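Local coordinates for Glyoxalase/Bleomycin resistance protein/dioxygenase domain (Frankia sp., PDB 2RK0) that is of unassigned function but belongs to the glyoxalase, bleomycin-resistance and extradiol-dioxygenase superfamily, whose members are typically metal-dependent enzymes or drug-binding proteins, at residues 14-19 against 41-46; 64-69 against 118-123; 81-86 against 108-113; 88-93 against 101-106. One frame throughout, in Å; residues are numbered along the deposited sequence.

Interaction 1: 14-19 against 41-46; sequences RDLDIS and SFAHGV
The first turn of helix 16-27 lies over strand 40-46, the backbones coming closest at Leu16 and Phe42, whose CA atoms are 7.0 Å apart. Together they form part of the first beta-alpha-beta-beta-beta module of the vicinal oxygen chelate fold, in which one helix packs on a four-stranded mixed sheet of strand order 1-4-3-2. Leu16 carries the contact alone from the helix side, its two methyls reaching two alternate residues of the strand, Ser41 and Ala43. With CG anti to the backbone N (chi1 -178°), the isobutyl group is directed down at the sheet. CD1 meets the CB of Ala43 at 3.7 Å, while CD2 of Leu16 lies 3.8 Å from the CB of Ser41. A branched, flexible leucine suits this place because it can serve both neighbours, and Ala43 is small enough to let the helix settle close. Ser41 offers only its CB; its hydroxyl bonds to Arg36 instead, so the polar end does not intrude on the apolar contact. Phe42, between them, points the other way and contributes its carbonyl O beside Leu16 CD2. Leu16 also touches Leu55 of the adjacent strand 52-58, and its backbone N bonds to Glu57. The helix start is fixed by Asp15, the N-cap: its OD1 accepts from the backbone N of Ile18 at 3.0 Å, a nearly straight bond of 167° that arrives from above the carboxylate plane.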
loop_
_atom_site.group_PDB
_atom_site.type_symbol
_atom_site.label_atom_id
_atom_site.label_comp_id
_atom_site.label_asym_id
_atom_site.label_seq_id
_atom_site.Cartn_x
_atom_site.Cartn_y
_atom_site.Cartn_z
ATOM N N ARG A 14 12.164 9.056 -5.292
ATOM C CA ARG A 14 12.984 10.019 -6.022
ATOM C C ARG A 14 14.346 9.454 -6.421
ATOM O O ARG A 14 14.805 9.650 -7.544
ATOM C CB ARG A 14 13.177 11.285 -5.178
ATOM C CG ARG A 14 13.957 12.388 -5.881
ATOM C CD ARG A 14 13.805 13.710 -5.136
ATOM N NE ARG A 14 14.274 14.847 -5.924
ATOM C CZ ARG A 14 15.552 15.169 -6.096
ATOM N NH1 ARG A 14 16.509 14.438 -5.530
ATOM N NH2 ARG A 14 15.871 16.227 -6.833
ATOM N N ASP A 15 14.982 8.749 -5.493
ATOM C CA ASP A 15 16.284 8.159 -5.747
ATOM C C ASP A 15 16.289 6.674 -5.383
ATOM O O ASP A 15 16.283 6.308 -4.205
ATOM C CB ASP A 15 17.352 8.899 -4.943
ATOM C CG ASP A 15 18.756 8.455 -5.301
ATOM O OD1 ASP A 15 19.028 7.240 -5.249
ATOM O OD2 ASP A 15 19.587 9.320 -5.635
ATOM N N LEU A 16 16.310 5.825 -6.405
ATOM C CA LEU A 16 16.292 4.381 -6.217
ATOM C C LEU A 16 17.343 3.842 -5.245
ATOM O O LEU A 16 17.012 3.112 -4.304
ATOM C CB LEU A 16 16.439 3.673 -7.565
ATOM C CG LEU A 16 16.375 2.143 -7.496
ATOM C CD1 LEU A 16 15.067 1.710 -6.851
ATOM C CD2 LEU A 16 16.505 1.560 -8.896
ATOM N N ASP A 17 18.604 4.193 -5.468
ATOM C CA ASP A 17 19.677 3.711 -4.602
ATOM C C ASP A 17 19.493 4.119 -3.151
ATOM O O ASP A 17 19.716 3.325 -2.244
ATOM C CB ASP A 17 21.034 4.207 -5.099
ATOM C CG ASP A 17 21.357 3.704 -6.484
ATOM O OD1 ASP A 17 21.130 2.503 -6.741
ATOM O OD2 ASP A 17 21.843 4.505 -7.308
ATOM N N ILE A 18 19.095 5.364 -2.932
ATOM C CA ILE A 18 18.899 5.845 -1.572
ATOM C C ILE A 18 17.805 5.036 -0.884
ATOM O O ILE A 18 17.947 4.647 0.274
ATOM C CB ILE A 18 18.546 7.351 -1.555
ATOM C CG1 ILE A 18 19.778 8.162 -1.981
ATOM C CG2 ILE A 18 18.089 7.778 -0.161
ATOM C CD1 ILE A 18 19.610 9.660 -1.871
ATOM N N SER A 19 16.724 4.766 -1.607
ATOM C CA SER A 19 15.608 3.998 -1.053
ATOM C C SER A 19 15.966 2.535 -0.775
ATOM O O SER A 19 15.555 1.969 0.239
ATOM C CB SER A 19 14.412 4.073 -1.999
ATOM O OG SER A 19 13.896 5.388 -2.041
ATOM N N SER A 41 13.400 3.041 -13.333
ATOM C CA SER A 41 14.439 2.144 -12.843
ATOM C C SER A 41 13.723 1.508 -11.657
ATOM O O SER A 41 12.996 2.193 -10.938
ATOM C CB SER A 41 15.662 2.915 -12.336
ATOM O OG SER A 41 16.304 3.623 -13.382
ATOM N N PHE A 42 13.905 0.211 -11.448
ATOM C CA PHE A 42 13.226 -0.438 -10.341
ATOM C C PHE A 42 14.119 -1.426 -9.611
ATOM O O PHE A 42 15.154 -1.862 -10.127
ATOM C CB PHE A 42 11.981 -1.161 -10.858
ATOM C CG PHE A 42 12.293 -2.415 -11.618
ATOM C CD1 PHE A 42 12.586 -3.597 -10.942
ATOM C CD2 PHE A 42 12.338 -2.409 -13.008
ATOM C CE1 PHE A 42 12.923 -4.756 -11.637
ATOM C CE2 PHE A 42 12.675 -3.564 -13.719
ATOM C CZ PHE A 42 12.969 -4.740 -13.030
ATOM N N ALA A 43 13.702 -1.763 -8.400
ATOM C CA ALA A 43 14.400 -2.723 -7.565
ATOM C C ALA A 43 13.309 -3.461 -6.811
ATOM O O ALA A 43 12.545 -2.861 -6.053
ATOM C CB ALA A 43 15.340 -2.017 -6.592
ATOM N N HIS A 44 13.216 -4.761 -7.054
ATOM C CA HIS A 44 12.222 -5.590 -6.402
ATOM C C HIS A 44 12.866 -6.335 -5.241
ATOM O O HIS A 44 13.877 -7.011 -5.414
ATOM C CB HIS A 44 11.650 -6.605 -7.390
ATOM C CG HIS A 44 10.775 -7.639 -6.754
ATOM N ND1 HIS A 44 10.506 -8.852 -7.349
ATOM C CD2 HIS A 44 10.109 -7.643 -5.575
ATOM C CE1 HIS A 44 9.714 -9.560 -6.562
ATOM N NE2 HIS A 44 9.459 -8.850 -5.480
ATOM N N GLY A 45 12.272 -6.208 -4.061
ATOM C CA GLY A 45 12.798 -6.892 -2.896
ATOM C C GLY A 45 11.672 -7.461 -2.056
ATOM O O GLY A 45 10.495 -7.208 -2.325
ATOM N N VAL A 46 12.024 -8.240 -1.041
ATOM C CA VAL A 46 11.017 -8.820 -0.166
ATOM C C VAL A 46 11.364 -8.516 1.278
ATOM O O VAL A 46 12.538 -8.432 1.642
ATOM C CB VAL A 46 10.924 -10.349 -0.340
ATOM C CG1 VAL A 46 9.767 -10.886 0.479
ATOM C CG2 VAL A 46 10.738 -10.699 -1.807
#

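Interaction 2: 64-69 against 118-123; sequences DLFDET and DNIALE
Phe66 O takes a hydrogen bond of 2.6 Å from a water that also donates, at a looser 3.2 Å, to Asn119 OD1. A second water accepts from Phe66 N at 2.7 Å and donates to Asp118 O, so both backbone polar groups of Phe66 are met through solvent. Beside these bridges the ring packs directly. A chi1 of 171° swings it away from its own amide N and onto the backbone of Ile120. Ile120 CA sits over the centre of one face of the Phe66 ring, 3.9 Å from the centroid and only 13° off the normal, a CH-pi contact; the amide N of Glu68 lies over the opposite face, nearer the rim. Phe66 CD2 comes within 3.2 Å of Asn119 O, which meets the ring obliquely, and at the far end CE2 approaches Ala121 CB, where the small methyl lets the ring lie close to the strand. Phenylalanine fits here because a broad face can rest on backbone as readily as on side chains. Beyond the ring the 64-69 loop is stiffened by an Asx turn: Asp67 OD1 accepts from Thr69 N at 2.9 Å and from Thr69 OG1 at 2.6 Å, both from the same face of the carboxylate. The contact thus fastens the loop linking the two sheets to the start of strand 121-127, beside Arg115 of strand 109-115, with Gly72 of the second subunit packing on Phe66 and Ile120.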
loop_
_atom_site.group_PDB
_atom_site.type_symbol
_atom_site.label_atom_id
_atom_site.label_comp_id
_atom_site.label_asym_id
_atom_site.label_seq_id
_atom_site.Cartn_x
_atom_site.Cartn_y
_atom_site.Cartn_z
ATOM N N ASP A 64 7.700 16.450 -7.560
ATOM C CA ASP A 64 6.605 16.558 -6.594
ATOM C C ASP A 64 7.013 15.804 -5.333
ATOM O O ASP A 64 7.907 14.964 -5.378
ATOM C CB ASP A 64 5.308 15.958 -7.158
ATOM C CG ASP A 64 4.695 16.813 -8.253
ATOM O OD1 ASP A 64 4.473 18.015 -8.015
ATOM O OD2 ASP A 64 4.429 16.281 -9.349
ATOM N N LEU A 65 6.367 16.113 -4.210
ATOM C CA LEU A 65 6.672 15.458 -2.943
ATOM C C LEU A 65 5.545 14.518 -2.544
ATOM O O LEU A 65 4.421 14.623 -3.054
ATOM C CB LEU A 65 6.831 16.499 -1.833
ATOM C CG LEU A 65 7.821 17.654 -1.982
ATOM C CD1 LEU A 65 7.756 18.539 -0.744
ATOM C CD2 LEU A 65 9.214 17.105 -2.167
ATOM N N PHE A 66 5.835 13.598 -1.627
ATOM C CA PHE A 66 4.776 12.716 -1.154
ATOM C C PHE A 66 3.762 13.662 -0.517
ATOM O O PHE A 66 4.123 14.530 0.281
ATOM C CB PHE A 66 5.268 11.739 -0.092
ATOM C CG PHE A 66 4.156 10.978 0.567
ATOM C CD1 PHE A 66 3.481 9.978 -0.122
ATOM C CD2 PHE A 66 3.744 11.306 1.856
ATOM C CE1 PHE A 66 2.407 9.313 0.458
ATOM C CE2 PHE A 66 2.669 10.649 2.448
ATOM C CZ PHE A 66 1.998 9.648 1.745
ATOM N N ASP A 67 2.496 13.499 -0.874
ATOM C CA ASP A 67 1.451 14.351 -0.339
ATOM C C ASP A 67 0.193 13.517 -0.136
ATOM O O ASP A 67 -0.546 13.272 -1.088
ATOM C CB ASP A 67 1.178 15.492 -1.325
ATOM C CG ASP A 67 0.151 16.484 -0.810
ATOM O OD1 ASP A 67 -0.537 16.187 0.192
ATOM O OD2 ASP A 67 0.024 17.562 -1.426
ATOM N N GLU A 68 -0.059 13.097 1.104
ATOM C CA GLU A 68 -1.231 12.280 1.408
ATOM C C GLU A 68 -2.573 12.874 1.001
ATOM O O GLU A 68 -3.568 12.154 0.970
ATOM C CB GLU A 68 -1.291 11.922 2.901
ATOM C CG GLU A 68 -1.145 13.106 3.836
ATOM C CD GLU A 68 0.294 13.300 4.266
ATOM O OE1 GLU A 68 0.758 12.570 5.179
ATOM O OE2 GLU A 68 0.966 14.173 3.676
ATOM N N THR A 69 -2.626 14.172 0.703
ATOM C CA THR A 69 -3.894 14.778 0.299
ATOM C C THR A 69 -4.185 14.537 -1.187
ATOM O O THR A 69 -5.243 14.921 -1.685
ATOM C CB THR A 69 -3.926 16.305 0.558
ATOM O OG1 THR A 69 -2.951 16.955 -0.269
ATOM C CG2 THR A 69 -3.646 16.609 2.034
ATOM N N ASP A 118 11.632 9.214 1.304
ATOM C CA ASP A 118 10.808 10.129 0.514
ATOM C C ASP A 118 9.626 10.672 1.316
ATOM O O ASP A 118 8.690 11.250 0.764
ATOM C CB ASP A 118 10.306 9.416 -0.740
ATOM C CG ASP A 118 11.381 9.289 -1.792
ATOM O OD1 ASP A 118 11.530 10.231 -2.591
ATOM O OD2 ASP A 118 12.091 8.262 -1.807
ATOM N N ASN A 119 9.676 10.479 2.629
ATOM C CA ASN A 119 8.618 10.948 3.512
ATOM C C ASN A 119 7.310 10.189 3.334
ATOM O O ASN A 119 6.256 10.644 3.774
ATOM C CB ASN A 119 8.357 12.436 3.294
ATOM C CG ASN A 119 8.132 13.166 4.587
ATOM O OD1 ASN A 119 7.208 13.976 4.712
ATOM N ND2 ASN A 119 8.983 12.889 5.568
ATOM N N ILE A 120 7.365 9.040 2.677
ATOM C CA ILE A 120 6.154 8.251 2.493
ATOM C C ILE A 120 5.727 7.758 3.878
ATOM O O ILE A 120 6.559 7.282 4.659
ATOM C CB ILE A 120 6.420 7.069 1.550
ATOM C CG1 ILE A 120 6.816 7.618 0.172
ATOM C CG2 ILE A 120 5.195 6.149 1.497
ATOM C CD1 ILE A 120 7.178 6.553 -0.856
ATOM N N ALA A 121 4.440 7.891 4.184
ATOM C CA ALA A 121 3.919 7.494 5.483
ATOM C C ALA A 121 3.749 5.990 5.676
ATOM O O ALA A 121 2.975 5.345 4.967
ATOM C CB ALA A 121 2.595 8.203 5.753
ATOM N N LEU A 122 4.470 5.455 6.660
ATOM C CA LEU A 122 4.439 4.037 7.001
ATOM C C LEU A 122 4.110 3.850 8.483
ATOM O O LEU A 122 4.260 4.776 9.291
ATOM C CB LEU A 122 5.802 3.401 6.722
ATOM C CG LEU A 122 6.365 3.572 5.314
ATOM C CD1 LEU A 122 7.790 3.003 5.265
ATOM C CD2 LEU A 122 5.449 2.867 4.315
ATOM N N GLU A 123 3.659 2.647 8.827
ATOM C CA GLU A 123 3.317 2.308 10.201
ATOM C C GLU A 123 3.635 0.841 10.485
ATOM O O GLU A 123 3.651 0.007 9.573
ATOM C CB GLU A 123 1.820 2.508 10.477
ATOM C CG GLU A 123 1.276 3.903 10.272
ATOM C CD GLU A 123 -0.150 4.037 10.802
ATOM O OE1 GLU A 123 -0.906 3.044 10.742
ATOM O OE2 GLU A 123 -0.517 5.134 11.265
HETATM O O HOH W 1 8.495 13.349 -1.018
HETATM O O HOH W 2 5.972 15.162 1.958
#

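Interaction 3: 81-86 against 108-113; sequences ESMTDL and FGWILA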
loop_
_atom_site.group_PDB
_atom_site.type_symbol
_atom_site.label_atom_id
_atom_site.label_comp_id
_atom_site.label_asym_id
_atom_site.label_seq_id
_atom_site.Cartn_x
_atom_site.Cartn_y
_atom_site.Cartn_z
ATOM N N GLU A 81 4.917 -8.919 14.934
ATOM C CA GLU A 81 4.541 -9.950 15.894
ATOM C C GLU A 81 4.696 -9.661 17.380
ATOM O O GLU A 81 3.904 -10.155 18.186
ATOM C CB GLU A 81 5.291 -11.235 15.545
ATOM C CG GLU A 81 5.038 -11.680 14.114
ATOM C CD GLU A 81 5.868 -12.877 13.712
ATOM O OE1 GLU A 81 7.078 -12.899 14.029
ATOM O OE2 GLU A 81 5.311 -13.789 13.068
ATOM N N SER A 82 5.696 -8.873 17.757
ATOM C CA SER A 82 5.885 -8.574 19.173
ATOM C C SER A 82 6.364 -7.152 19.390
ATOM O O SER A 82 6.716 -6.466 18.441
ATOM C CB SER A 82 6.910 -9.532 19.776
ATOM O OG SER A 82 8.186 -9.266 19.232
HETATM N N MSE A 83 6.374 -6.728 20.648
HETATM C CA MSE A 83 6.824 -5.398 21.021
HETATM C C MSE A 83 8.293 -5.217 20.629
HETATM O O MSE A 83 8.706 -4.131 20.231
HETATM C CB MSE A 83 6.676 -5.196 22.531
HETATM C CG MSE A 83 6.952 -3.777 22.995
HETATM SE SE MSE A 83 5.515 -2.615 22.439
HETATM C CE MSE A 83 4.074 -3.251 23.568
ATOM N N THR A 84 9.076 -6.288 20.742
ATOM C CA THR A 84 10.492 -6.231 20.402
ATOM C C THR A 84 10.683 -5.763 18.965
ATOM O O THR A 84 11.628 -5.037 18.669
ATOM C CB THR A 84 11.169 -7.599 20.599
ATOM O OG1 THR A 84 11.191 -7.915 21.999
ATOM C CG2 THR A 84 12.592 -7.570 20.075
ATOM N N ASP A 85 9.785 -6.170 18.075
ATOM C CA ASP A 85 9.873 -5.739 16.689
ATOM C C ASP A 85 9.798 -4.209 16.629
ATOM O O ASP A 85 10.537 -3.570 15.881
ATOM C CB ASP A 85 8.736 -6.343 15.861
ATOM C CG ASP A 85 8.904 -7.833 15.645
ATOM O OD1 ASP A 85 10.045 -8.260 15.363
ATOM O OD2 ASP A 85 7.896 -8.567 15.740
ATOM N N LEU A 86 8.900 -3.630 17.417
ATOM C CA LEU A 86 8.737 -2.177 17.453
ATOM C C LEU A 86 9.951 -1.518 18.091
ATOM O O LEU A 86 10.407 -0.468 17.637
ATOM C CB LEU A 86 7.468 -1.805 18.238
ATOM C CG LEU A 86 6.156 -2.261 17.580
ATOM C CD1 LEU A 86 4.961 -1.735 18.359
ATOM C CD2 LEU A 86 6.104 -1.762 16.138
ATOM N N PHE A 108 -6.594 -0.678 20.951
ATOM C CA PHE A 108 -6.523 -1.946 20.250
ATOM C C PHE A 108 -5.144 -2.420 19.831
ATOM O O PHE A 108 -5.023 -3.406 19.109
ATOM C CB PHE A 108 -7.459 -1.896 19.047
ATOM C CG PHE A 108 -8.911 -1.827 19.432
ATOM C CD1 PHE A 108 -9.531 -2.921 20.030
ATOM C CD2 PHE A 108 -9.645 -0.654 19.248
ATOM C CE1 PHE A 108 -10.860 -2.847 20.442
ATOM C CE2 PHE A 108 -10.974 -0.571 19.657
ATOM C CZ PHE A 108 -11.582 -1.669 20.256
ATOM N N GLY A 109 -4.108 -1.725 20.288
ATOM C CA GLY A 109 -2.755 -2.121 19.946
ATOM C C GLY A 109 -1.743 -1.004 20.086
ATOM O O GLY A 109 -2.049 0.047 20.655
ATOM N N TRP A 110 -0.539 -1.239 19.567
ATOM C CA TRP A 110 0.548 -0.264 19.603
ATOM C C TRP A 110 0.898 0.073 18.158
ATOM O O TRP A 110 0.923 -0.809 17.296
ATOM C CB TRP A 110 1.784 -0.861 20.293
ATOM C CG TRP A 110 1.608 -1.109 21.756
ATOM C CD1 TRP A 110 2.043 -0.320 22.777
ATOM C CD2 TRP A 110 0.920 -2.210 22.363
ATOM N NE1 TRP A 110 1.670 -0.856 23.988
ATOM C CE2 TRP A 110 0.975 -2.016 23.761
ATOM C CE3 TRP A 110 0.252 -3.339 21.860
ATOM C CZ2 TRP A 110 0.396 -2.913 24.670
ATOM C CZ3 TRP A 110 -0.326 -4.233 22.764
ATOM C CH2 TRP A 110 -0.251 -4.009 24.155
ATOM N N ILE A 111 1.165 1.344 17.893
ATOM C CA ILE A 111 1.516 1.765 16.543
ATOM C C ILE A 111 2.778 2.612 16.553
ATOM O O ILE A 111 2.968 3.466 17.425
ATOM C CB ILE A 111 0.382 2.590 15.892
ATOM C CG1 ILE A 111 -0.881 1.741 15.766
ATOM C CG2 ILE A 111 0.808 3.072 14.506
ATOM C CD1 ILE A 111 -2.084 2.500 15.250
ATOM N N LEU A 112 3.640 2.359 15.581
ATOM C CA LEU A 112 4.870 3.117 15.419
ATOM C C LEU A 112 4.726 3.775 14.053
ATOM O O LEU A 112 4.672 3.087 13.034
ATOM C CB LEU A 112 6.077 2.179 15.443
ATOM C CG LEU A 112 7.454 2.772 15.142
ATOM C CD1 LEU A 112 7.711 3.965 16.039
ATOM C CD2 LEU A 112 8.521 1.695 15.337
ATOM N N ALA A 113 4.626 5.100 14.027
ATOM C CA ALA A 113 4.469 5.805 12.762
ATOM C C ALA A 113 5.807 6.387 12.327
ATOM O O ALA A 113 6.490 7.053 13.112
ATOM C CB ALA A 113 3.416 6.914 12.910
#
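The beginning of helix 83-96 packs on strand 109-115 of the second four-stranded sheet, and Met83, present as selenomethionine, makes the closest approach. Its CE methyl lies over one face of the Trp110 indole, 3.3 Å from the centroid of the five-membered ring and 10° off its normal, a CH-pi contact. The selenium follows, also over the face, making this a Met-aromatic pair as well. Turns at chi2 (72°) and chi3 (69°) bend the chain so that CE comes down on the indole, the two side chains crossing at about a right angle. A long, unbranched and polarisable side chain suits the task of reaching a flat aromatic surface. The same helix-on-sheet layering repeats in each beta-alpha-beta-beta-beta module of the vicinal oxygen chelate fold; here the buried filling is leucine and tryptophan. Leu86, one turn further on, divides its methyls between two strand residues facing the helix: CD1 reaches Trp110 CB at 3.8 Å, and CD2 meets Leu112 CB at 4.0 Å as the two leucines slide past each other in opposite directions. Leu112 CD2 in turn lies 3.7 Å from the carbonyl O of Leu86. At the N-terminal end of the helix Asp85 OD2 accepts from the backbone N of Ser82 at 3.0 Å, on the anti side of the carboxylate but well tilted out of its plane, and also takes a bond from the N of Ser2 of the second subunit.

Interaction 4: 88-93 against 101-106; sequences VLEERL and TPTQEL
Glu90 runs from helix 83-96 across to Pro102 and Thr103, bridging the helix and the edge of the sheet in the second beta-alpha-beta-beta-beta module of the vicinal oxygen chelate fold. Its CB points toward the 101-106 segment. CG, anti to the carbonyl carbon (chi1 -78°), passes 3.9 Å from Thr103 OG1, and from there the chain is extended, which carries the carboxylate of Glu90 across to the 101-106 segment. CD of Glu90 lies 3.5 Å from the same hydroxyl oxygen, Thr103 OG1. Of the two carboxylate oxygens, OE1 rests by Pro102, 3.9 Å from its CA, whereas OE2 takes both hydrogen bonds. Thr103 N donates to Glu90 OE2 at 3.1 Å, steeply from above the carboxylate plane, and the Thr103 hydroxyl donates on the anti side, 30° out of that plane; both donors come from the same face. One residue thus grips one oxygen with backbone and side chain together, which limits rotation of the carboxylate. Glutamate has the length to span this distance, and threonine supplies a hydroxyl beside its own amide. Leu112 packs against the CG of Glu90, and Phe100 also touches the side chain, while the contact as a whole lies at the surface. The shorter of the two bonds, from Thr103 OG1 to Glu90 OE2, measures 2.5 Å.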
loop_
_atom_site.group_PDB
_atom_site.type_symbol
_atom_site.label_atom_id
_atom_site.label_comp_id
_atom_site.label_asym_id
_atom_site.label_seq_id
_atom_site.Cartn_x
_atom_site.Cartn_y
_atom_site.Cartn_z
ATOM N N VAL A 88 12.976 -2.602 18.105
ATOM C CA VAL A 88 14.073 -2.662 17.150
ATOM C C VAL A 88 13.911 -1.605 16.058
ATOM O O VAL A 88 14.881 -0.939 15.675
ATOM C CB VAL A 88 14.179 -4.066 16.513
ATOM C CG1 VAL A 88 15.241 -4.069 15.420
ATOM C CG2 VAL A 88 14.526 -5.106 17.589
ATOM N N LEU A 89 12.689 -1.447 15.557
ATOM C CA LEU A 89 12.422 -0.447 14.524
ATOM C C LEU A 89 12.776 0.951 15.034
ATOM O O LEU A 89 13.426 1.728 14.339
ATOM C CB LEU A 89 10.947 -0.467 14.116
ATOM C CG LEU A 89 10.523 -1.384 12.973
ATOM C CD1 LEU A 89 9.003 -1.411 12.861
ATOM C CD2 LEU A 89 11.151 -0.892 11.677
ATOM N N GLU A 90 12.333 1.278 16.242
ATOM C CA GLU A 90 12.631 2.598 16.794
ATOM C C GLU A 90 14.137 2.820 16.886
ATOM O O GLU A 90 14.631 3.905 16.597
ATOM C CB GLU A 90 12.013 2.759 18.185
ATOM C CG GLU A 90 10.534 3.054 18.191
ATOM C CD GLU A 90 10.049 3.453 19.570
ATOM O OE1 GLU A 90 10.594 4.423 20.138
ATOM O OE2 GLU A 90 9.123 2.805 20.092
ATOM N N GLU A 91 14.859 1.782 17.296
ATOM C CA GLU A 91 16.310 1.862 17.426
ATOM C C GLU A 91 16.953 2.151 16.075
ATOM O O GLU A 91 17.818 3.020 15.959
ATOM C CB GLU A 91 16.853 0.549 17.995
ATOM C CG GLU A 91 16.305 0.202 19.376
ATOM C CD GLU A 91 16.608 -1.240 19.793
ATOM O OE1 GLU A 91 17.792 -1.634 19.763
ATOM O OE2 GLU A 91 15.654 -1.971 20.152
ATOM N N ARG A 92 16.530 1.419 15.054
ATOM C CA ARG A 92 17.065 1.606 13.709
ATOM C C ARG A 92 16.705 2.977 13.143
ATOM O O ARG A 92 17.545 3.656 12.543
ATOM C CB ARG A 92 16.533 0.514 12.784
ATOM C CG ARG A 92 17.092 -0.865 13.083
ATOM C CD ARG A 92 16.465 -1.909 12.181
ATOM N NE ARG A 92 17.014 -3.237 12.410
ATOM C CZ ARG A 92 16.576 -4.335 11.804
ATOM N NH1 ARG A 92 15.575 -4.261 10.936
ATOM N NH2 ARG A 92 17.147 -5.505 12.056
ATOM N N LEU A 93 15.451 3.381 13.329
ATOM C CA LEU A 93 14.995 4.677 12.828
ATOM C C LEU A 93 15.808 5.801 13.460
ATOM O O LEU A 93 16.274 6.704 12.770
ATOM C CB LEU A 93 13.504 4.876 13.138
ATOM C CG LEU A 93 12.550 3.920 12.408
ATOM C CD1 LEU A 93 11.135 4.076 12.958
ATOM C CD2 LEU A 93 12.587 4.207 10.914
ATOM N N THR A 101 7.703 8.845 15.344
ATOM C CA THR A 101 7.210 9.183 16.669
ATOM C C THR A 101 7.341 7.922 17.508
ATOM O O THR A 101 7.310 6.813 16.978
ATOM C CB THR A 101 5.724 9.624 16.645
ATOM O OG1 THR A 101 4.993 8.818 15.710
ATOM C CG2 THR A 101 5.604 11.084 16.252
ATOM N N PRO A 102 7.509 8.079 18.827
ATOM C CA PRO A 102 7.643 6.924 19.719
ATOM C C PRO A 102 6.443 5.994 19.556
ATOM O O PRO A 102 5.346 6.435 19.211
ATOM C CB PRO A 102 7.682 7.562 21.109
ATOM C CG PRO A 102 8.266 8.931 20.848
ATOM C CD PRO A 102 7.556 9.344 19.584
ATOM N N THR A 103 6.647 4.708 19.802
ATOM C CA THR A 103 5.550 3.764 19.692
ATOM C C THR A 103 4.427 4.235 20.608
ATOM O O THR A 103 4.653 4.578 21.761
ATOM C CB THR A 103 5.999 2.364 20.097
ATOM O OG1 THR A 103 6.973 1.907 19.151
ATOM C CG2 THR A 103 4.799 1.399 20.147
ATOM N N GLN A 104 3.211 4.264 20.089
ATOM C CA GLN A 104 2.087 4.721 20.888
ATOM C C GLN A 104 1.151 3.594 21.294
ATOM O O GLN A 104 0.785 2.747 20.476
ATOM C CB GLN A 104 1.319 5.791 20.118
ATOM C CG GLN A 104 0.045 6.248 20.790
ATOM C CD GLN A 104 -0.588 7.412 20.065
ATOM O OE1 GLN A 104 -0.533 7.488 18.834
ATOM N NE2 GLN A 104 -1.203 8.324 20.819
ATOM N N GLU A 105 0.781 3.578 22.573
ATOM C CA GLU A 105 -0.130 2.566 23.083
ATOM C C GLU A 105 -1.556 3.060 22.888
ATOM O O GLU A 105 -1.925 4.135 23.360
ATOM C CB GLU A 105 0.121 2.284 24.569
ATOM C CG GLU A 105 -0.888 1.313 25.161
ATOM C CD GLU A 105 -0.561 0.909 26.585
ATOM O OE1 GLU A 105 0.132 1.674 27.280
ATOM O OE2 GLU A 105 -1.007 -0.174 27.019
ATOM N N LEU A 106 -2.348 2.266 22.177
ATOM C CA LEU A 106 -3.733 2.604 21.900
ATOM C C LEU A 106 -4.640 1.498 22.417
ATOM O O LEU A 106 -4.172 0.435 22.809
ATOM C CB LEU A 106 -3.918 2.813 20.391
ATOM C CG LEU A 106 -3.198 4.062 19.858
ATOM C CD1 LEU A 106 -3.250 4.091 18.338
ATOM C CD2 LEU A 106 -3.850 5.311 20.445
#

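Interactions 1 and 3 are counterparts, each setting the start of a helix on its own sheet; their centres lie 26 Å apart on opposite sides of the chain's centre. Interaction 4 continues interaction 3 along helix 83-96, only 7 Å away between centres, and the two are stitched together by probable backbone bonds such as Gln104 N to Ile111 O at 2.8 Å. Interaction 2 connects the modules: Asp118 OD1 probably accepts from Arg14 N of interaction 1 at 3.0 Å, while Glu123 packs on Ile111 and Leu112 of interaction 3. Interactions 2 and 3 also both reach the second subunit. In relatives, such sheets curve around a metal or ligand pocket.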